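Bifunctional purine biosynthetic protein ADE5,7 (Cryptococcus neoformans var. grubii serotype A, PDB 7LVO) carries out the second and fifth steps of de novo purine biosynthesis, its N-terminal part here being the ATP-dependent ligase that joins phosphoribosylamine to glycine. Local coordinates at residues A[154-159]-A[305-310]; A[300-305]-A[314-319]; A[405-410]-A[442-447]; A[429-434]-A[450-455]; A[84-89]-A[98-103]. All blocks are in the same frame, centred on the assembly; numbering follows the deposited sequence.

In the fold
Along the chain, contact 5 comes first, in the N domain; contacts 1 and 2 follow in the ATP-grasp part, and contacts 3 and 4 in the C domain. Contacts 1 and 2 have centres 9 Å apart, touch and share M305, so the same helix, 287-307, packs on the sheet through T301 and I302 and carries the surface salt bridge at its C-terminal end. Contacts 3 and 4 are also neighbours, 8 Å between centres, built on the adjoining strands 407-411 and 427-435. The two pairs lie on opposite sides of the chain's centre, over 30 Å apart between centres; contact 5 is 29 to 35 Å from the others, centre to centre. The contacts fall within domains rather than between them.

Contact 1 of 5, residues A[154-159]-A[305-310]; sequences ARHNIP and MREDGY
H156 turns the edge of its imidazole onto the carboxylate of D308, and R155 comes to the same oxygen with its guanidinium. The ring nitrogen H156 NE2 donates to D308 OD2 at 3.1 Å, with D308 OD2 almost exactly in the ring plane and the N-H...O angle nearly straight at 173°. R155 NH2 makes the shorter bond to D308 OD2, 2.7 Å, again straight and again in the donor's own plane, and here it is part of a salt bridge. Neither donor lies in the carboxylate plane: each is about 40° out of it, and they come from opposite faces, so D308 OD2 is gripped between two N-H groups. This double grip would be expected to favour the charged carboxylate. The arginine chain leaves the helix with CG opposite the backbone N (chi1 173°) and bends at chi3, which carries NH2 round to the acid. E307 OE1 lies obliquely to the imidazole, 3.6 Å from H156 CE1. In the ATP-grasp part of the chain this links the ends of two helices, 146-155 and 287-307. Both close with a Schellman motif: N157 supplies the positive phi after the first, and G309 after the second, where Y310 N bonds to M305 O at 2.9 Å and G309 N to R306 O at 2.8 Å. F152, one turn back in helix 146-155, touches D308 and meets the H156 ring with its own, while R155 and E307 are exposed to solvent.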
# COMPACT_ATOMS: atom_id res chain seq x y z
N ALA A 154 -17.89 -10.97 6.86
CA ALA A 154 -19.19 -11.63 6.97
C ALA A 154 -19.86 -11.33 8.30
O ALA A 154 -21.07 -11.10 8.36
CB ALA A 154 -19.02 -13.14 6.77
N ARG A 155 -19.09 -11.33 9.39
CA ARG A 155 -19.67 -11.08 10.70
C ARG A 155 -20.26 -9.68 10.81
O ARG A 155 -21.19 -9.46 11.59
CB ARG A 155 -18.62 -11.29 11.80
CG ARG A 155 -19.08 -10.88 13.18
CD ARG A 155 -18.11 -11.34 14.27
NE ARG A 155 -16.80 -10.70 14.15
CZ ARG A 155 -15.75 -11.26 13.57
NH1 ARG A 155 -15.81 -12.47 13.03
NH2 ARG A 155 -14.61 -10.58 13.52
N HIS A 156 -19.73 -8.73 10.04
CA HIS A 156 -20.21 -7.35 10.08
C HIS A 156 -20.99 -6.96 8.82
O HIS A 156 -21.22 -5.77 8.60
CB HIS A 156 -19.03 -6.40 10.29
CG HIS A 156 -18.33 -6.58 11.60
ND1 HIS A 156 -18.89 -6.21 12.80
CD2 HIS A 156 -17.12 -7.10 11.89
CE1 HIS A 156 -18.06 -6.49 13.78
NE2 HIS A 156 -16.97 -7.03 13.26
N ASN A 157 -21.39 -7.93 8.01
CA ASN A 157 -22.20 -7.68 6.82
C ASN A 157 -21.50 -6.71 5.86
O ASN A 157 -22.12 -5.83 5.27
CB ASN A 157 -23.58 -7.15 7.20
CG ASN A 157 -24.49 -8.24 7.72
OD1 ASN A 157 -24.45 -9.38 7.25
ND2 ASN A 157 -25.33 -7.90 8.70
N ILE A 158 -20.19 -6.89 5.71
CA ILE A 158 -19.39 -6.08 4.79
C ILE A 158 -19.37 -6.79 3.44
O ILE A 158 -18.94 -7.95 3.37
CB ILE A 158 -17.97 -5.87 5.33
CG1 ILE A 158 -18.04 -5.10 6.66
CG2 ILE A 158 -17.12 -5.15 4.32
CD1 ILE A 158 -16.78 -5.17 7.50
N PRO A 159 -19.82 -6.15 2.36
CA PRO A 159 -19.96 -6.86 1.08
C PRO A 159 -18.63 -7.37 0.54
O PRO A 159 -17.68 -6.60 0.36
CB PRO A 159 -20.59 -5.82 0.15
CG PRO A 159 -20.27 -4.50 0.77
CD PRO A 159 -20.25 -4.74 2.26
N MET A 305 -14.16 -3.01 14.12
CA MET A 305 -12.90 -3.29 14.80
C MET A 305 -12.97 -2.90 16.28
O MET A 305 -12.43 -3.60 17.13
CB MET A 305 -11.75 -2.56 14.10
CG MET A 305 -11.44 -3.09 12.70
SD MET A 305 -10.87 -4.81 12.70
CE MET A 305 -9.16 -4.59 13.21
N ARG A 306 -13.64 -1.79 16.59
CA ARG A 306 -13.86 -1.45 18.00
C ARG A 306 -14.72 -2.50 18.69
O ARG A 306 -14.38 -2.98 19.77
CB ARG A 306 -14.53 -0.07 18.13
CG ARG A 306 -13.64 1.09 17.76
CD ARG A 306 -14.13 2.39 18.42
NE ARG A 306 -15.56 2.63 18.18
CZ ARG A 306 -16.06 3.16 17.07
NH1 ARG A 306 -15.28 3.50 16.05
NH2 ARG A 306 -17.37 3.36 16.98
N GLU A 307 -15.83 -2.88 18.07
CA GLU A 307 -16.71 -3.89 18.66
C GLU A 307 -15.96 -5.20 18.90
O GLU A 307 -16.12 -5.83 19.96
CB GLU A 307 -17.92 -4.13 17.76
CG GLU A 307 -18.83 -2.92 17.65
CD GLU A 307 -19.91 -3.10 16.59
OE1 GLU A 307 -19.67 -3.86 15.62
OE2 GLU A 307 -20.98 -2.47 16.73
N ASP A 308 -15.12 -5.61 17.95
CA ASP A 308 -14.34 -6.83 18.12
C ASP A 308 -13.22 -6.66 19.13
O ASP A 308 -12.56 -7.66 19.46
CB ASP A 308 -13.77 -7.28 16.77
CG ASP A 308 -14.84 -7.82 15.84
OD1 ASP A 308 -16.01 -7.91 16.26
OD2 ASP A 308 -14.51 -8.15 14.68
N GLY A 309 -12.98 -5.45 19.62
CA GLY A 309 -12.02 -5.23 20.68
C GLY A 309 -10.63 -4.82 20.26
O GLY A 309 -9.72 -4.83 21.10
N TYR A 310 -10.42 -4.48 18.99
CA TYR A 310 -9.10 -4.10 18.48
C TYR A 310 -9.27 -2.97 17.48
O TYR A 310 -9.19 -3.18 16.27
CB TYR A 310 -8.39 -5.30 17.86
CG TYR A 310 -8.23 -6.45 18.83
CD1 TYR A 310 -7.16 -6.49 19.71
CD2 TYR A 310 -9.15 -7.50 18.86
CE1 TYR A 310 -7.01 -7.53 20.61
CE2 TYR A 310 -9.00 -8.54 19.75
CZ TYR A 310 -7.93 -8.56 20.62
OH TYR A 310 -7.78 -9.60 21.51

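Contact 2 of 5, residues A[300-305]-A[314-319]; sequences PTIKGM and GMLFTG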
# COMPACT_ATOMS: atom_id res chain seq x y z
N PRO A 300 -18.46 0.81 8.66
CA PRO A 300 -18.69 -0.48 9.33
C PRO A 300 -17.41 -1.21 9.68
O PRO A 300 -17.38 -1.95 10.68
CB PRO A 300 -19.52 -1.27 8.30
CG PRO A 300 -20.21 -0.21 7.50
CD PRO A 300 -19.25 0.95 7.42
N THR A 301 -16.35 -1.03 8.90
CA THR A 301 -15.08 -1.66 9.23
C THR A 301 -14.48 -1.05 10.49
O THR A 301 -14.08 -1.78 11.41
CB THR A 301 -14.10 -1.54 8.06
OG1 THR A 301 -14.58 -2.31 6.94
CG2 THR A 301 -12.72 -2.05 8.46
N ILE A 302 -14.41 0.28 10.55
CA ILE A 302 -13.82 0.94 11.71
C ILE A 302 -14.64 0.66 12.96
O ILE A 302 -14.09 0.37 14.03
CB ILE A 302 -13.68 2.45 11.45
CG1 ILE A 302 -12.72 2.70 10.29
CG2 ILE A 302 -13.20 3.17 12.71
CD1 ILE A 302 -11.33 2.12 10.48
N LYS A 303 -15.97 0.75 12.84
CA LYS A 303 -16.83 0.43 13.98
C LYS A 303 -16.69 -1.04 14.38
O LYS A 303 -16.63 -1.37 15.57
CB LYS A 303 -18.29 0.75 13.65
CG LYS A 303 -19.25 0.52 14.81
CD LYS A 303 -20.70 0.56 14.36
CE LYS A 303 -21.09 1.93 13.82
NZ LYS A 303 -22.54 1.98 13.46
N GLY A 304 -16.64 -1.93 13.39
CA GLY A 304 -16.53 -3.34 13.69
C GLY A 304 -15.26 -3.69 14.45
O GLY A 304 -15.27 -4.57 15.32
N MET A 305 -14.16 -3.01 14.12
CA MET A 305 -12.90 -3.29 14.80
C MET A 305 -12.97 -2.90 16.28
O MET A 305 -12.43 -3.60 17.13
CB MET A 305 -11.75 -2.56 14.10
CG MET A 305 -11.44 -3.09 12.70
SD MET A 305 -10.87 -4.81 12.70
CE MET A 305 -9.16 -4.59 13.21
N GLY A 314 -4.30 4.07 11.90
CA GLY A 314 -3.33 4.12 10.82
C GLY A 314 -3.97 4.37 9.47
O GLY A 314 -4.99 5.06 9.37
N MET A 315 -3.37 3.81 8.42
CA MET A 315 -3.85 3.98 7.05
C MET A 315 -4.58 2.70 6.64
O MET A 315 -3.96 1.65 6.46
CB MET A 315 -2.69 4.28 6.10
CG MET A 315 -3.01 4.08 4.62
SD MET A 315 -4.60 4.80 4.13
CE MET A 315 -4.37 6.51 4.60
N LEU A 316 -5.90 2.80 6.49
CA LEU A 316 -6.72 1.69 6.02
C LEU A 316 -6.81 1.77 4.50
O LEU A 316 -7.45 2.68 3.95
CB LEU A 316 -8.10 1.73 6.66
CG LEU A 316 -9.04 0.60 6.23
CD1 LEU A 316 -8.55 -0.73 6.77
CD2 LEU A 316 -10.47 0.88 6.67
N PHE A 317 -6.17 0.83 3.81
CA PHE A 317 -6.21 0.73 2.36
C PHE A 317 -7.16 -0.41 2.00
O PHE A 317 -6.86 -1.59 2.22
CB PHE A 317 -4.81 0.47 1.79
CG PHE A 317 -4.78 0.29 0.29
CD1 PHE A 317 -5.27 -0.86 -0.30
CD2 PHE A 317 -4.24 1.27 -0.52
CE1 PHE A 317 -5.24 -1.03 -1.68
CE2 PHE A 317 -4.20 1.11 -1.90
CZ PHE A 317 -4.70 -0.05 -2.47
N THR A 318 -8.32 -0.06 1.44
CA THR A 318 -9.34 -1.03 1.07
C THR A 318 -9.36 -1.16 -0.45
O THR A 318 -9.57 -0.17 -1.16
CB THR A 318 -10.72 -0.61 1.58
OG1 THR A 318 -10.63 -0.34 2.99
CG2 THR A 318 -11.74 -1.70 1.33
N GLY A 319 -9.10 -2.37 -0.94
CA GLY A 319 -9.17 -2.63 -2.36
C GLY A 319 -10.53 -3.13 -2.77
O GLY A 319 -10.95 -4.21 -2.33
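Helix 287-307 of the ATP-grasp fold packs over one face of an antiparallel sheet, and here it meets strand 315-323, an inner strand of that sheet, through L316. The nearest CA atoms, those of I302 and L316, are 9.1 Å apart, a gap filled by side chains; no hydrogen bond crosses it. One methyl of the leucine does the work. L316 CD2 lies 4.1 Å from T301 CG2 and equally 4.1 Å from I302 CD1, so it sits against two consecutive residues of the helix. T301 crosses L316 at a slant, whereas I302 runs past it in the opposite direction, reaching in with its delta methyl. All three residues are buried. The threonine splits its two branches between different tasks: CG2 stands anti to the backbone N and faces the leucine, while OG1, beside that N, is hydrogen-bonded to V297 O and to Y332 OH. Y332 belongs to strand 326-333 and also touches L316, which ties helix and sheet together by a polar as well as an apolar route. The magnesium ligands predicted in this strand have side chains about 10 Å (E331) and 7 Å (N333) from that of L316. With chi1 at -180° and chi2 at 69°, L316 CD2 is the branch that continues the extended chain, reaching farther toward the helix than CD1.

Contact 3 of 5, residues A[405-410]-A[442-447]; sequences EGVEVF and VDLAYS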
# COMPACT_ATOMS: atom_id res chain seq x y z
N GLU A 405 8.75 21.02 -14.93
CA GLU A 405 8.52 21.86 -13.75
C GLU A 405 7.69 21.14 -12.70
O GLU A 405 8.04 21.15 -11.51
CB GLU A 405 7.84 23.16 -14.17
CG GLU A 405 7.63 24.15 -13.05
CD GLU A 405 7.02 25.46 -13.54
OE1 GLU A 405 6.82 25.61 -14.76
OE2 GLU A 405 6.76 26.34 -12.69
N GLY A 406 6.60 20.51 -13.11
CA GLY A 406 5.67 19.94 -12.15
C GLY A 406 5.74 18.43 -12.01
O GLY A 406 4.74 17.79 -11.68
N VAL A 407 6.91 17.86 -12.25
CA VAL A 407 7.13 16.42 -12.17
C VAL A 407 7.92 16.12 -10.90
O VAL A 407 8.91 16.80 -10.60
CB VAL A 407 7.87 15.89 -13.41
CG1 VAL A 407 8.16 14.41 -13.25
CG2 VAL A 407 7.05 16.14 -14.66
N GLU A 408 7.47 15.11 -10.15
CA GLU A 408 8.17 14.62 -8.97
C GLU A 408 8.57 13.17 -9.22
O GLU A 408 7.73 12.35 -9.61
CB GLU A 408 7.30 14.72 -7.72
CG GLU A 408 6.98 16.16 -7.30
CD GLU A 408 8.23 16.95 -6.94
OE1 GLU A 408 9.26 16.32 -6.63
OE2 GLU A 408 8.17 18.20 -6.96
N VAL A 409 9.84 12.86 -9.00
CA VAL A 409 10.38 11.53 -9.20
C VAL A 409 10.60 10.91 -7.82
O VAL A 409 11.44 11.38 -7.04
CB VAL A 409 11.69 11.55 -10.00
CG1 VAL A 409 12.22 10.13 -10.19
CG2 VAL A 409 11.48 12.25 -11.33
N PHE A 410 9.86 9.85 -7.53
CA PHE A 410 9.99 9.11 -6.27
C PHE A 410 10.68 7.78 -6.57
O PHE A 410 10.21 7.01 -7.40
CB PHE A 410 8.63 8.89 -5.62
CG PHE A 410 7.90 10.16 -5.29
CD1 PHE A 410 8.47 11.10 -4.44
CD2 PHE A 410 6.65 10.43 -5.84
CE1 PHE A 410 7.81 12.28 -4.14
CE2 PHE A 410 5.98 11.60 -5.54
CZ PHE A 410 6.56 12.53 -4.68
N VAL A 442 -1.34 13.06 -17.05
CA VAL A 442 -0.75 11.94 -17.77
C VAL A 442 0.39 12.42 -18.67
O VAL A 442 1.51 11.90 -18.61
CB VAL A 442 -1.82 11.19 -18.58
CG1 VAL A 442 -1.18 10.11 -19.43
CG2 VAL A 442 -2.87 10.60 -17.65
N ASP A 443 0.11 13.41 -19.51
CA ASP A 443 1.13 13.89 -20.44
C ASP A 443 2.35 14.43 -19.69
O ASP A 443 3.49 14.20 -20.10
CB ASP A 443 0.55 14.98 -21.34
CG ASP A 443 -0.45 14.44 -22.34
OD1 ASP A 443 -0.58 13.19 -22.46
OD2 ASP A 443 -1.11 15.26 -23.01
N LEU A 444 2.12 15.15 -18.59
CA LEU A 444 3.24 15.71 -17.83
C LEU A 444 4.10 14.61 -17.23
O LEU A 444 5.34 14.68 -17.28
CB LEU A 444 2.70 16.64 -16.75
CG LEU A 444 3.72 17.45 -15.95
CD1 LEU A 444 4.63 18.26 -16.85
CD2 LEU A 444 2.99 18.37 -14.97
N ALA A 445 3.48 13.58 -16.66
CA ALA A 445 4.25 12.47 -16.10
C ALA A 445 5.12 11.82 -17.17
O ALA A 445 6.32 11.57 -16.95
CB ALA A 445 3.30 11.44 -15.48
N TYR A 446 4.55 11.56 -18.35
CA TYR A 446 5.34 10.95 -19.42
C TYR A 446 6.37 11.91 -20.00
O TYR A 446 7.32 11.46 -20.63
CB TYR A 446 4.41 10.43 -20.52
CG TYR A 446 3.72 9.14 -20.16
CD1 TYR A 446 4.42 7.94 -20.14
CD2 TYR A 446 2.37 9.11 -19.83
CE1 TYR A 446 3.80 6.76 -19.81
CE2 TYR A 446 1.74 7.93 -19.49
CZ TYR A 446 2.47 6.75 -19.49
OH TYR A 446 1.86 5.57 -19.16
N SER A 447 6.20 13.21 -19.78
CA SER A 447 7.23 14.16 -20.20
C SER A 447 8.49 14.00 -19.36
O SER A 447 9.61 14.15 -19.86
CB SER A 447 6.69 15.59 -20.09
OG SER A 447 5.54 15.76 -20.89
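Strand and helix come close here, with only 6.3 Å between the CA atoms of V407 and A445, the nearest pair of the two backbones. The setting is a helix laid over an antiparallel sheet in the C domain: strand 407-411 forms one edge of the five-stranded sheet, and helix 438-449, which follows strand 427-435 in the chain, covers it. V407 and L444 carry the contact, their side chains lying alongside and pointing opposite ways. A single methyl, V407 CG2, meets both the backbone and the side chain of the leucine: it is 3.5 Å from L444 O, 3.8 Å from L444 CG and 3.9 Å from L444 CD1. CG2 stands anti to the carbonyl carbon of V407, which turns it to the helix, while the other branch, CG1, is packed against V431 of the neighbouring strand. The leucine in turn sends its second methyl to the backbone of G406, with L444 CD2 lying 3.8 Å from G406 O. That residue is a glycine, so the methyl rests directly on main-chain atoms; G406 is exposed, whereas V407 is buried. L444 also touches A433, and so meets both strand 407-411 and its neighbour 427-435. On the helix itself D443 O takes two bonds from S447: S447 OG donates to D443 O at 2.7 Å, 38° out of the carbonyl plane, and S447 N reaches D443 O at 2.9 Å from the opposite face.

Contact 4 of 5, residues A[429-434]-A[450-455]; sequences LAVCAS and SQISFQ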
# COMPACT_ATOMS: atom_id res chain seq x y z
N LEU A 429 11.60 3.33 -10.00
CA LEU A 429 11.13 4.64 -9.58
C LEU A 429 9.76 4.89 -10.21
O LEU A 429 9.26 4.09 -11.00
CB LEU A 429 12.14 5.73 -9.94
CG LEU A 429 12.54 5.91 -11.41
CD1 LEU A 429 11.44 6.59 -12.21
CD2 LEU A 429 13.84 6.69 -11.51
N ALA A 430 9.17 6.02 -9.85
CA ALA A 430 7.87 6.43 -10.37
C ALA A 430 7.95 7.91 -10.74
O ALA A 430 8.40 8.73 -9.94
CB ALA A 430 6.76 6.19 -9.35
N VAL A 431 7.54 8.23 -11.96
CA VAL A 431 7.47 9.61 -12.44
C VAL A 431 6.03 10.07 -12.26
O VAL A 431 5.11 9.48 -12.83
CB VAL A 431 7.91 9.73 -13.90
CG1 VAL A 431 7.95 11.19 -14.33
CG2 VAL A 431 9.27 9.08 -14.09
N CYS A 432 5.83 11.11 -11.46
CA CYS A 432 4.50 11.50 -11.00
C CYS A 432 4.26 12.98 -11.27
O CYS A 432 5.20 13.77 -11.35
CB CYS A 432 4.35 11.21 -9.50
SG CYS A 432 4.97 9.58 -8.99
N ALA A 433 2.98 13.33 -11.39
CA ALA A 433 2.60 14.71 -11.66
C ALA A 433 1.12 14.90 -11.35
O ALA A 433 0.33 13.95 -11.37
CB ALA A 433 2.89 15.09 -13.12
N SER A 434 0.76 16.15 -11.06
CA SER A 434 -0.62 16.56 -10.89
C SER A 434 -0.93 17.71 -11.84
O SER A 434 -0.03 18.42 -12.29
CB SER A 434 -0.92 16.98 -9.45
OG SER A 434 -0.18 18.13 -9.09
N SER A 450 11.22 11.11 -20.30
CA SER A 450 12.27 11.34 -21.29
C SER A 450 13.58 11.78 -20.66
O SER A 450 14.62 11.73 -21.32
CB SER A 450 11.81 12.38 -22.30
OG SER A 450 10.53 12.05 -22.84
N GLN A 451 13.56 12.23 -19.40
CA GLN A 451 14.75 12.69 -18.71
C GLN A 451 15.34 11.62 -17.80
O GLN A 451 16.21 11.93 -16.98
CB GLN A 451 14.42 13.94 -17.89
CG GLN A 451 13.73 15.04 -18.69
CD GLN A 451 14.55 15.51 -19.87
OE1 GLN A 451 15.75 15.27 -19.93
NE2 GLN A 451 13.89 16.18 -20.81
N ILE A 452 14.88 10.38 -17.91
CA ILE A 452 15.38 9.27 -17.10
C ILE A 452 15.75 8.14 -18.05
O ILE A 452 14.99 7.82 -18.98
CB ILE A 452 14.34 8.80 -16.06
CG1 ILE A 452 13.89 9.96 -15.19
CG2 ILE A 452 14.92 7.67 -15.21
CD1 ILE A 452 12.76 9.63 -14.25
N SER A 453 16.90 7.52 -17.82
CA SER A 453 17.37 6.45 -18.69
C SER A 453 18.26 5.50 -17.92
O SER A 453 19.19 5.94 -17.23
CB SER A 453 18.12 7.03 -19.90
OG SER A 453 18.55 6.00 -20.78
N PHE A 454 17.97 4.21 -18.02
CA PHE A 454 18.87 3.17 -17.53
C PHE A 454 18.64 1.92 -18.36
O PHE A 454 17.53 1.67 -18.84
CB PHE A 454 18.68 2.89 -16.04
CG PHE A 454 17.29 2.48 -15.65
CD1 PHE A 454 16.93 1.14 -15.65
CD2 PHE A 454 16.35 3.43 -15.28
CE1 PHE A 454 15.65 0.76 -15.29
CE2 PHE A 454 15.07 3.05 -14.92
CZ PHE A 454 14.72 1.71 -14.92
N GLN A 455 19.70 1.13 -18.53
CA GLN A 455 19.66 -0.03 -19.40
C GLN A 455 18.51 -0.95 -19.02
O GLN A 455 18.37 -1.35 -17.86
CB GLN A 455 20.99 -0.79 -19.33
CG GLN A 455 21.11 -1.95 -20.30
CD GLN A 455 21.12 -1.51 -21.75
OE1 GLN A 455 21.65 -0.45 -22.09
NE2 GLN A 455 20.52 -2.32 -22.61
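Between L429 and V431, the two residues that meet I452, A430 N makes a probable backbone hydrogen bond to F410 O, part of the ladder joining strand 427-435 to the edge strand 407-411. Across the contact itself only apolar groups meet: the short strand 452-453, paired with 399-400 in a small two-stranded sheet, lays I452 over one face of the five-stranded C-domain sheet. I452 CD1 is the foremost atom. It comes to 3.5 Å from V431 CG2 and to 3.9 Å from L429 CD1, so that it sits over two residues spaced two apart on the strand, both pointing to the same side. The approaches differ: the ends of L429 and I452 meet head-on, whereas V431 and I452 lie alongside, pointing opposite ways. Beyond the first torsion the isoleucine is extended (chi2 173°), which pushes CD1 out to the sheet. I452 also touches V409 and L383, from the strands on either side of 427-435, and is thus bedded on three strands. Its branch methyl adds a further touch, I452 CG2 standing 4.0 Å from L429 CD2.

Contact 5 of 5, residues A[84-89]-A[98-103]; sequences LALPWG and VEWAQK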
# COMPACT_ATOMS: atom_id res chain seq x y z
N LEU A 84 19.16 5.41 7.10
CA LEU A 84 19.73 4.67 8.23
C LEU A 84 19.93 3.22 7.78
O LEU A 84 18.97 2.45 7.72
CB LEU A 84 18.82 4.75 9.45
CG LEU A 84 19.26 3.96 10.68
CD1 LEU A 84 20.58 4.48 11.22
CD2 LEU A 84 18.17 4.01 11.75
N ALA A 85 21.17 2.86 7.47
CA ALA A 85 21.50 1.50 7.03
C ALA A 85 21.68 0.63 8.26
O ALA A 85 22.79 0.35 8.72
CB ALA A 85 22.74 1.51 6.15
N LEU A 86 20.56 0.19 8.82
CA LEU A 86 20.53 -0.62 10.02
C LEU A 86 19.44 -1.68 9.90
O LEU A 86 18.36 -1.39 9.38
CB LEU A 86 20.27 0.25 11.26
CG LEU A 86 20.36 -0.47 12.61
CD1 LEU A 86 21.80 -0.83 12.93
CD2 LEU A 86 19.75 0.39 13.71
N PRO A 87 19.70 -2.90 10.36
CA PRO A 87 18.64 -3.91 10.34
C PRO A 87 17.56 -3.60 11.36
O PRO A 87 17.79 -2.92 12.36
CB PRO A 87 19.38 -5.21 10.71
CG PRO A 87 20.83 -4.93 10.50
CD PRO A 87 21.00 -3.46 10.79
N TRP A 88 16.36 -4.10 11.08
CA TRP A 88 15.24 -3.90 11.99
C TRP A 88 15.29 -4.83 13.19
O TRP A 88 14.75 -4.51 14.25
CB TRP A 88 13.91 -4.12 11.25
CG TRP A 88 13.64 -3.14 10.17
CD1 TRP A 88 14.30 -1.97 9.93
CD2 TRP A 88 12.62 -3.24 9.17
NE1 TRP A 88 13.76 -1.34 8.84
CE2 TRP A 88 12.73 -2.09 8.35
CE3 TRP A 88 11.63 -4.18 8.88
CZ2 TRP A 88 11.88 -1.87 7.27
CZ3 TRP A 88 10.79 -3.95 7.81
CH2 TRP A 88 10.92 -2.80 7.02
N GLY A 89 15.93 -5.98 13.04
CA GLY A 89 15.84 -7.02 14.06
C GLY A 89 14.65 -7.92 13.83
O GLY A 89 13.60 -7.52 13.33
N VAL A 98 14.26 -0.70 17.45
CA VAL A 98 13.56 -0.16 18.62
C VAL A 98 14.56 0.47 19.59
O VAL A 98 14.32 1.56 20.12
CB VAL A 98 12.74 -1.27 19.30
CG1 VAL A 98 12.16 -0.77 20.62
CG2 VAL A 98 11.62 -1.73 18.37
N GLU A 99 15.69 -0.20 19.82
CA GLU A 99 16.71 0.36 20.70
C GLU A 99 17.33 1.61 20.07
O GLU A 99 17.61 2.59 20.77
CB GLU A 99 17.78 -0.68 21.00
CG GLU A 99 18.86 -0.21 21.95
CD GLU A 99 19.86 -1.31 22.29
OE1 GLU A 99 19.67 -2.45 21.81
OE2 GLU A 99 20.82 -1.03 23.03
N TRP A 100 17.55 1.59 18.76
CA TRP A 100 18.05 2.78 18.07
C TRP A 100 17.07 3.94 18.23
O TRP A 100 17.46 5.05 18.61
CB TRP A 100 18.29 2.47 16.59
CG TRP A 100 18.96 3.57 15.84
CD1 TRP A 100 20.29 3.71 15.61
CD2 TRP A 100 18.33 4.70 15.23
NE1 TRP A 100 20.54 4.85 14.89
CE2 TRP A 100 19.35 5.47 14.63
CE3 TRP A 100 17.01 5.13 15.11
CZ2 TRP A 100 19.09 6.65 13.94
CZ3 TRP A 100 16.75 6.30 14.42
CH2 TRP A 100 17.78 7.05 13.84
N ALA A 101 15.80 3.71 17.93
CA ALA A 101 14.81 4.78 18.03
C ALA A 101 14.75 5.34 19.45
O ALA A 101 14.65 6.56 19.63
CB ALA A 101 13.44 4.27 17.61
N GLN A 102 14.83 4.47 20.45
CA GLN A 102 14.76 4.94 21.84
C GLN A 102 15.92 5.87 22.16
O GLN A 102 15.72 6.92 22.78
CB GLN A 102 14.76 3.74 22.79
CG GLN A 102 14.52 4.10 24.24
CD GLN A 102 14.44 2.88 25.14
OE1 GLN A 102 14.69 1.76 24.70
NE2 GLN A 102 14.08 3.10 26.40
N LYS A 103 17.14 5.51 21.74
CA LYS A 103 18.30 6.35 22.01
C LYS A 103 18.28 7.64 21.21
O LYS A 103 18.93 8.62 21.61
CB LYS A 103 19.58 5.58 21.72
CG LYS A 103 19.78 4.33 22.57
CD LYS A 103 19.92 4.69 24.05
CE LYS A 103 20.25 3.46 24.89
NZ LYS A 103 19.19 2.41 24.81
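The indole of W100 has L84 laid over one face, with L84 CD2 above the middle of the six-membered ring. The contact lies in the Rossmann-like N domain, in the beta-alpha-beta crossover where the loop after strand 81-83 leads into helix 95-104 and on to strand 108-111. L84 makes a CH-pi contact: its methyl carbon CD2 is 3.4 Å from the centroid of the W100 six-membered ring and just 8° off the ring normal. The second methyl is placed further along the pyrrole side, L84 CD1 being 3.7 Å from W100 NE1. L86 approaches the ring obliquely and rests L86 CD2 on the root of the side chain, 3.8 Å from W100 CB. In the loop A85 is the centre of an inverse gamma turn, with a weak bond of 3.0 Å from L86 N to L84 O, and the residues before and after it both point to the helix. W100 also touches R64 and V66 of strand 62-67, so the indole touches both the loop and the sheet. With CG anti to the backbone N (chi1 -173°), W100 leans out from the helix and brings CE2 to 3.4 Å from L84 CD2.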